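Local coordinates for protein YJHT (Escherichia coli, PDB 2UVK) that speeds the interconversion of the alpha and beta anomers of N-acetylneuraminate (sialic acid) in the bacterial periplasm, working as a homodimer of Kelch-repeat beta-propellers, at residues A195-N198 against T203-I206; V113-V116 against A121-T124. One frame throughout, in Å; residues are numbered along the deposited sequence.

Interaction 1. Residues A195-N198 against T203-I206; sequences AVVN and TWLI
Ala195-Asn198 and Thr203-Ile206 run antiparallel at 167°, and two hydrogen-bonded pairs, Ala195 with Ile206 and Val197 with Trp204, tie them through four backbone bonds. The shortest of these include Trp204 N to Val197 O at 2.8 Å, and in the non-hydrogen-bonded gap Val196 CA comes 3.3 Å from Trp204 O in a CA-H...O contact. On one face Val196 and Thr203 meet diagonally rather than in the same pair, CG2 to CG2 at 3.5 Å; both methyls stand anti to their own backbone N, which brings them together on this face, over the gap between the strands. Leu205 CD2 also reaches Val196 CG2, at 4.0 Å. Directly across from Thr203, in a non-hydrogen-bonded pair, Asn198 gives a nearly straight bond (176°) from ND2 to Thr203 OG1, 2.9 Å long, with the hydroxyl oxygen lying in the amide plane. The same ND2 has a weak second bond to Gly200 O in the turn. The other face is mostly apolar: Trp204 sets CE3 of its indole 3.4 Å from Val197 O, an oblique approach, and 4.1 Å from Val197 CG1, while Ala195 CB faces Ile206 CB at 4.4 Å. The buried indole is further fixed by a hydrogen bond from NE1 to Glu221. This hairpin forms the first two strands of a four-stranded propeller blade, with 219-223 next to 203-206; the Val196 face packs on strand 112-117, and the Val197 face on strands 247-251 and 254-262.

Interaction 2. Residues V113-V116 against A121-T124; sequences VTFV and AYVT
Val113 opens the pairing with Thr124: its N is 2.9 Å from Thr124 O, whereas the return bond from Thr124 N to Val113 O is long and weak at 3.5 Å. Above this uneven pair the two side chains lie alongside each other, pointing the same way, and touch CG2 to CG2 at 3.7 Å. Thr114 faces the reverse side of the sheet, where its OG1 meets Val123 CG2 and its CG2 reaches Ala121 CB; the hydroxyl also hydrogen-bonds Thr60. Phe115 carries the main side-chain contact. With CG between the backbone N and the carbonyl carbon (chi1 61°), the ring swings over the neighbouring strand, and Tyr122 CB sits beneath one face as a CH-pi contact, 3.6 Å from the ring centroid and 18° off its normal. The tyrosine ring leads away from there; the two aromatic planes lie within 17° of parallel but are slid apart, with centroids 5.3 Å from each other and little overlap. Two backbone bonds hold this pair, Tyr122 N to Phe115 O being 2.8 Å long and almost straight. Strands 112-117 and 120-125 begin a four-stranded propeller blade, which continues into 169-174 beside 120-125; the Phe115 face packs on strands 195-199 and 202-206, and Val116 and Ala121 on strand 60-64.

Interaction 2 comes first along the chain and closes before interaction 1 opens; their centres are 10 Å apart. Each is the hairpin of the first two strands in its own four-stranded antiparallel sheet, and the two sheets are successive blades of the Kelch propeller, both hairpins about 10 Å from the chain centre. They meet directly: Phe115 CE1 packs against Thr203 OG1 at 3.3 Å, and Val196 CG1 against Val113 CB at 3.8 Å. The blades thus stack face on face. The side chain of Glu209, the predicted proton acceptor, is about 12 Å from that of Ala195 and about 11 Å from that of Val113, so both hairpins lie near the probable active site.

Interaction 1. Residues A195-N198 against T203-I206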
loop_
_atom_site.group_PDB
_atom_site.type_symbol
_atom_site.label_atom_id
_atom_site.label_comp_id
_atom_site.label_asym_id
_atom_site.label_seq_id
_atom_site.Cartn_x
_atom_site.Cartn_y
_atom_site.Cartn_z
ATOM N N ALA B 195 15.660 1.913 -13.360
ATOM C CA ALA B 195 17.055 1.745 -13.006
ATOM C C ALA B 195 17.409 2.877 -12.062
ATOM O O ALA B 195 16.998 4.020 -12.293
ATOM C CB ALA B 195 17.926 1.769 -14.235
ATOM N N VAL B 196 18.136 2.578 -11.000
ATOM C CA VAL B 196 18.572 3.609 -10.029
ATOM C C VAL B 196 20.079 3.820 -10.061
ATOM O O VAL B 196 20.843 2.878 -10.231
ATOM C CB VAL B 196 18.108 3.271 -8.597
ATOM C CG1 VAL B 196 18.682 1.951 -8.118
ATOM C CG2 VAL B 196 18.453 4.393 -7.589
ATOM N N VAL B 197 20.494 5.088 -9.921
ATOM C CA VAL B 197 21.891 5.420 -9.658
ATOM C C VAL B 197 21.932 6.446 -8.528
ATOM O O VAL B 197 21.114 7.353 -8.509
ATOM C CB VAL B 197 22.631 5.991 -10.901
ATOM C CG1 VAL B 197 24.095 6.345 -10.538
ATOM C CG2 VAL B 197 22.620 5.025 -12.047
ATOM N N ASN B 198 22.875 6.276 -7.600
ATOM C CA ASN B 198 23.066 7.194 -6.475
ATOM C C ASN B 198 24.516 7.685 -6.458
ATOM O O ASN B 198 25.434 6.907 -6.638
ATOM C CB ASN B 198 22.790 6.493 -5.131
ATOM C CG ASN B 198 23.283 7.303 -3.941
ATOM O OD1 ASN B 198 24.402 7.071 -3.422
ATOM N ND2 ASN B 198 22.483 8.282 -3.524
ATOM N N THR B 203 20.173 11.120 -6.352
ATOM C CA THR B 203 19.778 9.806 -6.877
ATOM C C THR B 203 18.897 10.024 -8.109
ATOM O O THR B 203 18.073 10.934 -8.146
ATOM C CB THR B 203 19.013 9.053 -5.820
ATOM O OG1 THR B 203 19.887 8.805 -4.712
ATOM C CG2 THR B 203 18.433 7.720 -6.395
ATOM N N TRP B 204 19.080 9.160 -9.104
ATOM C CA TRP B 204 18.340 9.200 -10.351
ATOM C C TRP B 204 17.543 7.905 -10.537
ATOM O O TRP B 204 18.064 6.840 -10.240
ATOM C CB TRP B 204 19.310 9.384 -11.513
ATOM C CG TRP B 204 20.093 10.661 -11.425
ATOM C CD1 TRP B 204 19.706 11.861 -11.913
ATOM C CD2 TRP B 204 21.393 10.855 -10.829
ATOM N NE1 TRP B 204 20.668 12.802 -11.648
ATOM C CE2 TRP B 204 21.709 12.222 -10.978
ATOM C CE3 TRP B 204 22.301 10.030 -10.165
ATOM C CZ2 TRP B 204 22.911 12.769 -10.510
ATOM C CZ3 TRP B 204 23.498 10.577 -9.703
ATOM C CH2 TRP B 204 23.781 11.940 -9.875
ATOM N N LEU B 205 16.296 8.040 -11.000
ATOM C CA LEU B 205 15.351 6.928 -11.283
ATOM C C LEU B 205 15.028 6.995 -12.761
ATOM O O LEU B 205 14.396 7.948 -13.218
ATOM C CB LEU B 205 14.073 7.078 -10.463
ATOM C CG LEU B 205 14.214 7.244 -8.950
ATOM C CD1 LEU B 205 12.833 7.476 -8.309
ATOM C CD2 LEU B 205 14.888 6.037 -8.335
ATOM N N ILE B 206 15.481 6.004 -13.534
ATOM C CA ILE B 206 15.439 6.056 -14.979
ATOM C C ILE B 206 14.445 5.054 -15.567
ATOM O O ILE B 206 14.593 3.836 -15.394
ATOM C CB ILE B 206 16.836 5.848 -15.625
ATOM C CG1 ILE B 206 17.894 6.789 -14.992
ATOM C CG2 ILE B 206 16.751 6.027 -17.115
ATOM C CD1 ILE B 206 19.321 6.462 -15.337
#

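Interaction 2. Residues V113-V116 against A121-T124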
loop_
_atom_site.group_PDB
_atom_site.type_symbol
_atom_site.label_atom_id
_atom_site.label_comp_id
_atom_site.label_asym_id
_atom_site.label_seq_id
_atom_site.Cartn_x
_atom_site.Cartn_y
_atom_site.Cartn_z
ATOM N N VAL B 113 13.198 -0.109 -6.580
ATOM C CA VAL B 113 14.634 0.117 -6.565
ATOM C C VAL B 113 15.088 0.246 -5.113
ATOM O O VAL B 113 14.276 0.441 -4.208
ATOM C CB VAL B 113 15.030 1.387 -7.361
ATOM C CG1 VAL B 113 14.706 1.208 -8.845
ATOM C CG2 VAL B 113 14.415 2.632 -6.742
ATOM N N THR B 114 16.393 0.135 -4.893
ATOM C CA THR B 114 16.960 0.428 -3.578
ATOM C C THR B 114 18.321 1.078 -3.744
ATOM O O THR B 114 19.118 0.691 -4.609
ATOM C CB THR B 114 17.055 -0.871 -2.737
ATOM O OG1 THR B 114 15.743 -1.416 -2.595
ATOM C CG2 THR B 114 17.622 -0.629 -1.355
ATOM N N PHE B 115 18.539 2.128 -2.948
ATOM C CA PHE B 115 19.844 2.792 -2.881
ATOM C C PHE B 115 20.201 3.107 -1.437
ATOM O O PHE B 115 19.341 3.157 -0.565
ATOM C CB PHE B 115 19.874 4.061 -3.753
ATOM C CG PHE B 115 18.884 5.133 -3.352
ATOM C CD1 PHE B 115 19.289 6.225 -2.611
ATOM C CD2 PHE B 115 17.556 5.081 -3.763
ATOM C CE1 PHE B 115 18.390 7.238 -2.272
ATOM C CE2 PHE B 115 16.664 6.086 -3.416
ATOM C CZ PHE B 115 17.088 7.162 -2.658
ATOM N N VAL B 116 21.499 3.324 -1.198
ATOM C CA VAL B 116 21.987 3.616 0.154
ATOM C C VAL B 116 22.297 5.119 0.232
ATOM O O VAL B 116 23.002 5.664 -0.629
ATOM C CB VAL B 116 23.250 2.768 0.506
ATOM C CG1 VAL B 116 23.785 3.108 1.913
ATOM C CG2 VAL B 116 22.935 1.254 0.428
ATOM N N ALA B 121 18.867 2.262 3.857
ATOM C CA ALA B 121 18.419 1.773 2.558
ATOM C C ALA B 121 17.117 2.452 2.202
ATOM O O ALA B 121 16.158 2.395 2.950
ATOM C CB ALA B 121 18.233 0.272 2.599
ATOM N N TYR B 122 17.104 3.103 1.050
ATOM C CA TYR B 122 15.944 3.824 0.562
ATOM C C TYR B 122 15.326 3.015 -0.569
ATOM O O TYR B 122 16.034 2.521 -1.450
ATOM C CB TYR B 122 16.366 5.186 0.023
ATOM C CG TYR B 122 16.616 6.219 1.097
ATOM C CD1 TYR B 122 15.690 7.213 1.367
ATOM C CD2 TYR B 122 17.776 6.196 1.839
ATOM C CE1 TYR B 122 15.922 8.186 2.352
ATOM C CE2 TYR B 122 17.999 7.125 2.829
ATOM C CZ TYR B 122 17.060 8.106 3.093
ATOM O OH TYR B 122 17.333 9.074 4.071
ATOM N N VAL B 123 13.995 2.930 -0.532
ATOM C CA VAL B 123 13.202 2.092 -1.461
ATOM C C VAL B 123 12.075 2.925 -2.064
ATOM O O VAL B 123 11.392 3.663 -1.359
ATOM C CB VAL B 123 12.586 0.892 -0.710
ATOM C CG1 VAL B 123 11.655 0.101 -1.632
ATOM C CG2 VAL B 123 13.689 -0.010 -0.126
ATOM N N THR B 124 11.904 2.828 -3.374
ATOM C CA THR B 124 10.704 3.385 -4.014
ATOM C C THR B 124 10.362 2.523 -5.207
ATOM O O THR B 124 11.165 1.680 -5.621
ATOM C CB THR B 124 10.870 4.874 -4.397
ATOM O OG1 THR B 124 9.595 5.408 -4.762
ATOM C CG2 THR B 124 11.896 5.074 -5.471
#